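Local coordinates for protein GDP-perosamine synthase (Caulobacter crescentus, PDB 3BN1) that catalyses the pyridoxal 5'-phosphate-dependent amino transfer from L-glutamate to GDP-4-keto-6-deoxy-D-mannose that yields GDP-perosamine for lipopolysaccharide O-antigen, at residues I198-D202 / D203-A207; A46-Y50 / C51-H55. All blocks are in the same frame, centred on the assembly; numbering follows the deposited sequence.

Overall arrangement
Contacts 1 and 2 lie on the same side of the chain's centre, their own centres about 11 Å apart, and both flank one edge of the mixed sheet of the aminotransferase fold. Contact 2 ends helix 38-51 and leads into strand 55-59, outermost in the sheet within this chain; contact 1 leaves the neighbouring antiparallel strand 196-200 and starts helix 203-213. The two are joined directly: D203 OD1 forms a salt bridge with K54 NZ at 2.7 Å, and N201 OD1 is in a probable hydrogen bond with K54 N, also 2.7 Å. Neither includes a residue of the 2-oxoglutarate pocket, which is lined by Y88, F185, N187, K188, W288 and R317.

Contact 1: residues I198-D202 / D203-A207; sequences ITTND and DDLAA
D202 is the N-cap residue of helix 203-213, its side chain accepting a hydrogen bond from L205 N just where the chain leaves strand 196-200. The evidence is the short separation of 2.6 Å between D202 OD2 and L205 N, with L205 N approaching OD2 almost in line with its C-O bond and an N-H...O angle of 148°. With CG anti to the backbone N (chi1 -178°), the carboxylate is turned toward the amides at the helix start. These N-H groups, L205 N foremost, would probably favour the charged form of D202. The same residue also starts the helical bonding through its backbone, A206 N donating to D202 O at 3.0 Å.

The packed side is where T200, L205 and A206 meet. T200 CG2 touches A206 CB at 3.8 Å, and T200 OG1 approaches L205 CD2; the hydroxyl's main partner is D178 O, to which it must donate, and D202 N adds a weak bond. L205 continues inward to A72 and M73, and A206 rests on H55 and I57.

D203 OD1 is held by a salt bridge to K54 NZ and a hydrogen bond from H55 NE2. The looser, solvent side is that of D204 and D202 OD1, where a water donates to D202 OD1 at 2.9 Å and accepts from D204 N at 3.3 Å.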
loop_
_atom_site.group_PDB
_atom_site.type_symbol
_atom_site.label_atom_id
_atom_site.label_comp_id
_atom_site.label_asym_id
_atom_site.label_seq_id
_atom_site.Cartn_x
_atom_site.Cartn_y
_atom_site.Cartn_z
ATOM N N ILE A 198 -10.041 -8.318 -1.551
ATOM C CA ILE A 198 -10.488 -9.362 -0.600
ATOM C C ILE A 198 -11.948 -9.692 -0.926
ATOM O O ILE A 198 -12.757 -8.762 -1.120
ATOM C CB ILE A 198 -10.473 -8.905 0.899
ATOM C CG1 ILE A 198 -9.110 -8.294 1.242
ATOM C CG2 ILE A 198 -10.886 -10.058 1.870
ATOM C CD1 ILE A 198 -9.125 -7.574 2.566
ATOM N N THR A 199 -12.302 -10.985 -0.893
ATOM C CA THR A 199 -13.674 -11.402 -1.113
ATOM C C THR A 199 -14.188 -12.148 0.120
ATOM O O THR A 199 -13.421 -12.766 0.857
ATOM C CB THR A 199 -13.850 -12.258 -2.375
ATOM O OG1 THR A 199 -13.005 -13.395 -2.280
ATOM C CG2 THR A 199 -13.535 -11.483 -3.647
ATOM N N THR A 200 -15.460 -11.912 0.416
ATOM C CA THR A 200 -16.096 -12.519 1.542
ATOM C C THR A 200 -17.602 -12.449 1.501
ATOM O O THR A 200 -18.186 -11.606 0.835
ATOM C CB THR A 200 -15.598 -11.964 2.887
ATOM O OG1 THR A 200 -16.055 -12.829 3.937
ATOM C CG2 THR A 200 -16.163 -10.530 3.164
ATOM N N ASN A 201 -18.245 -13.395 2.178
ATOM C CA ASN A 201 -19.698 -13.321 2.234
ATOM C C ASN A 201 -20.169 -12.721 3.552
ATOM O O ASN A 201 -21.271 -12.227 3.603
ATOM C CB ASN A 201 -20.366 -14.676 1.971
ATOM C CG ASN A 201 -20.401 -15.030 0.463
ATOM O OD1 ASN A 201 -20.885 -14.255 -0.365
ATOM N ND2 ASN A 201 -19.826 -16.173 0.112
ATOM N N ASP A 202 -19.321 -12.716 4.589
ATOM C CA ASP A 202 -19.673 -12.234 5.921
ATOM C C ASP A 202 -19.708 -10.733 6.028
ATOM O O ASP A 202 -18.701 -10.066 5.809
ATOM C CB ASP A 202 -18.724 -12.762 6.958
ATOM C CG ASP A 202 -19.100 -12.299 8.351
ATOM O OD1 ASP A 202 -20.065 -12.868 8.888
ATOM O OD2 ASP A 202 -18.455 -11.359 8.868
ATOM N N ASP A 203 -20.868 -10.194 6.368
ATOM C CA ASP A 203 -21.026 -8.734 6.378
ATOM C C ASP A 203 -20.160 -8.072 7.414
ATOM O O ASP A 203 -19.729 -6.945 7.290
ATOM C CB ASP A 203 -22.448 -8.339 6.773
ATOM C CG ASP A 203 -23.508 -8.707 5.745
ATOM O OD1 ASP A 203 -23.235 -9.211 4.642
ATOM O OD2 ASP A 203 -24.685 -8.466 6.055
ATOM N N ASP A 204 -19.979 -8.712 8.539
ATOM C CA ASP A 204 -19.260 -7.980 9.535
ATOM C C ASP A 204 -17.771 -7.982 9.248
ATOM O O ASP A 204 -17.067 -7.031 9.585
ATOM C CB ASP A 204 -19.597 -8.571 10.904
ATOM C CG ASP A 204 -21.020 -8.190 11.401
ATOM O OD1 ASP A 204 -21.885 -7.731 10.616
ATOM O OD2 ASP A 204 -21.304 -8.359 12.609
ATOM N N LEU A 205 -17.295 -9.074 8.676
ATOM C CA LEU A 205 -15.891 -9.141 8.368
ATOM C C LEU A 205 -15.649 -8.113 7.287
ATOM O O LEU A 205 -14.634 -7.443 7.311
ATOM C CB LEU A 205 -15.511 -10.530 7.887
ATOM C CG LEU A 205 -14.013 -10.836 7.879
ATOM C CD1 LEU A 205 -13.367 -11.041 9.281
ATOM C CD2 LEU A 205 -13.891 -12.103 7.056
ATOM N N ALA A 206 -16.561 -7.989 6.329
ATOM C CA ALA A 206 -16.307 -7.037 5.279
ATOM C C ALA A 206 -16.246 -5.631 5.868
ATOM O O ALA A 206 -15.430 -4.813 5.448
ATOM C CB ALA A 206 -17.379 -7.123 4.178
ATOM N N ALA A 207 -17.155 -5.308 6.798
ATOM C CA ALA A 207 -17.197 -3.937 7.350
ATOM C C ALA A 207 -15.888 -3.629 8.082
ATOM O O ALA A 207 -15.289 -2.557 7.936
ATOM C CB ALA A 207 -18.345 -3.828 8.336
HETATM O O HOH W 1 -22.136 -10.913 9.606
#

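Contact 2: residues A46-Y50 / C51-H55; sequences AFADY and CGVKH
The chain leaves helix 38-51 through G52, whose positive phi (73°) turns the backbone so that V53 N returns to A48 O at 2.8 Å and G52 N makes a weak bond to D49 O; C51 N to F47 O, 3.0 Å, is an ordinary helical bond four residues back.

Within this last turn the side chains of F47 and C51 meet one helical turn apart. C51 SG sits 3.4 Å from F47 CE2 and 4.1 Å from the ring centroid, lying 37° off the ring normal, an oblique sulfur-aromatic contact. F47 CG is anti to the backbone N (chi1 -164°), which carries the ring along the helix toward the sulfur; F182 stacks edge-to-face on the same ring.

Past the glycine, the chain doubles back beside A48. Its methyl carbon CB lies 3.6 Å from V53 O, and V53 CG2 comes within 4.2 Å of that CB. V53 also packs on T199, and F47 on M197 and T199, so both ends of the turn rest on strand 196-200. The Y50 ring packs on L246, V249 and L253 and takes a cation-pi contact from K172.

The V53-A48 and G52-D49 bonds make this a Schellman motif, the helix-to-strand link of an aminotransferase fold.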
loop_
_atom_site.group_PDB
_atom_site.type_symbol
_atom_site.label_atom_id
_atom_site.label_comp_id
_atom_site.label_asym_id
_atom_site.label_seq_id
_atom_site.Cartn_x
_atom_site.Cartn_y
_atom_site.Cartn_z
ATOM N N ALA A 46 -18.513 -5.653 -9.705
ATOM C CA ALA A 46 -18.317 -6.661 -10.747
ATOM C C ALA A 46 -17.497 -7.831 -10.234
ATOM O O ALA A 46 -17.637 -8.970 -10.675
ATOM C CB ALA A 46 -17.528 -6.013 -11.893
ATOM N N PHE A 47 -16.550 -7.543 -9.351
ATOM C CA PHE A 47 -15.647 -8.625 -8.935
ATOM C C PHE A 47 -16.311 -9.567 -8.008
ATOM O O PHE A 47 -16.093 -10.758 -8.032
ATOM C CB PHE A 47 -14.365 -8.058 -8.279
ATOM C CG PHE A 47 -13.249 -9.074 -8.189
ATOM C CD1 PHE A 47 -12.477 -9.352 -9.309
ATOM C CD2 PHE A 47 -13.108 -9.885 -7.065
ATOM C CE1 PHE A 47 -11.518 -10.352 -9.303
ATOM C CE2 PHE A 47 -12.133 -10.887 -7.038
ATOM C CZ PHE A 47 -11.295 -11.098 -8.158
ATOM N N ALA A 48 -17.105 -8.992 -7.134
ATOM C CA ALA A 48 -17.850 -9.779 -6.186
ATOM C C ALA A 48 -18.823 -10.704 -6.935
ATOM O O ALA A 48 -19.019 -11.866 -6.565
ATOM C CB ALA A 48 -18.598 -8.826 -5.267
ATOM N N ASP A 49 -19.452 -10.164 -7.962
ATOM C CA ASP A 49 -20.347 -10.950 -8.808
ATOM C C ASP A 49 -19.543 -12.007 -9.568
ATOM O O ASP A 49 -19.963 -13.145 -9.698
ATOM C CB ASP A 49 -21.041 -10.077 -9.896
ATOM C CG ASP A 49 -21.857 -8.931 -9.320
ATOM O OD1 ASP A 49 -22.293 -8.989 -8.144
ATOM O OD2 ASP A 49 -22.078 -7.970 -10.092
ATOM N N TYR A 50 -18.386 -11.654 -10.097
ATOM C CA TYR A 50 -17.648 -12.661 -10.841
ATOM C C TYR A 50 -17.273 -13.818 -9.959
ATOM O O TYR A 50 -17.374 -14.973 -10.365
ATOM C CB TYR A 50 -16.451 -12.028 -11.475
ATOM C CG TYR A 50 -15.653 -13.000 -12.293
ATOM C CD1 TYR A 50 -16.141 -13.515 -13.484
ATOM C CD2 TYR A 50 -14.418 -13.449 -11.836
ATOM C CE1 TYR A 50 -15.360 -14.407 -14.252
ATOM C CE2 TYR A 50 -13.624 -14.310 -12.595
ATOM C CZ TYR A 50 -14.117 -14.802 -13.794
ATOM O OH TYR A 50 -13.356 -15.699 -14.521
ATOM N N CYS A 51 -16.921 -13.514 -8.723
ATOM C CA CYS A 51 -16.641 -14.564 -7.757
ATOM C C CYS A 51 -17.862 -15.189 -7.096
ATOM O O CYS A 51 -17.740 -16.174 -6.351
ATOM C CB CYS A 51 -15.748 -14.034 -6.630
ATOM S SG CYS A 51 -14.105 -13.688 -7.355
ATOM N N GLY A 52 -19.019 -14.584 -7.307
ATOM C CA GLY A 52 -20.233 -15.122 -6.718
ATOM C C GLY A 52 -20.303 -14.890 -5.206
ATOM O O GLY A 52 -20.931 -15.654 -4.475
ATOM N N VAL A 53 -19.793 -13.769 -4.721
ATOM C CA VAL A 53 -19.872 -13.568 -3.268
ATOM C C VAL A 53 -20.516 -12.229 -3.033
ATOM O O VAL A 53 -20.681 -11.452 -3.979
ATOM C CB VAL A 53 -18.466 -13.498 -2.624
ATOM C CG1 VAL A 53 -17.728 -14.794 -2.713
ATOM C CG2 VAL A 53 -17.668 -12.368 -3.229
ATOM N N LYS A 54 -20.848 -11.936 -1.777
ATOM C CA LYS A 54 -21.456 -10.651 -1.473
ATOM C C LYS A 54 -20.525 -9.461 -1.481
ATOM O O LYS A 54 -20.884 -8.385 -1.996
ATOM C CB LYS A 54 -22.311 -10.699 -0.205
ATOM C CG LYS A 54 -23.134 -12.015 -0.149
ATOM C CD LYS A 54 -24.039 -12.201 1.016
ATOM C CE LYS A 54 -24.182 -10.969 1.890
ATOM N NZ LYS A 54 -24.066 -11.378 3.330
ATOM N N HIS A 55 -19.325 -9.634 -0.938
ATOM C CA HIS A 55 -18.466 -8.465 -0.849
ATOM C C HIS A 55 -17.128 -8.601 -1.493
ATOM O O HIS A 55 -16.526 -9.671 -1.470
ATOM C CB HIS A 55 -18.202 -8.167 0.611
ATOM C CG HIS A 55 -19.418 -8.262 1.478
ATOM N ND1 HIS A 55 -20.344 -7.244 1.565
ATOM C CD2 HIS A 55 -19.838 -9.236 2.324
ATOM C CE1 HIS A 55 -21.317 -7.612 2.387
ATOM N NE2 HIS A 55 -21.013 -8.798 2.887
#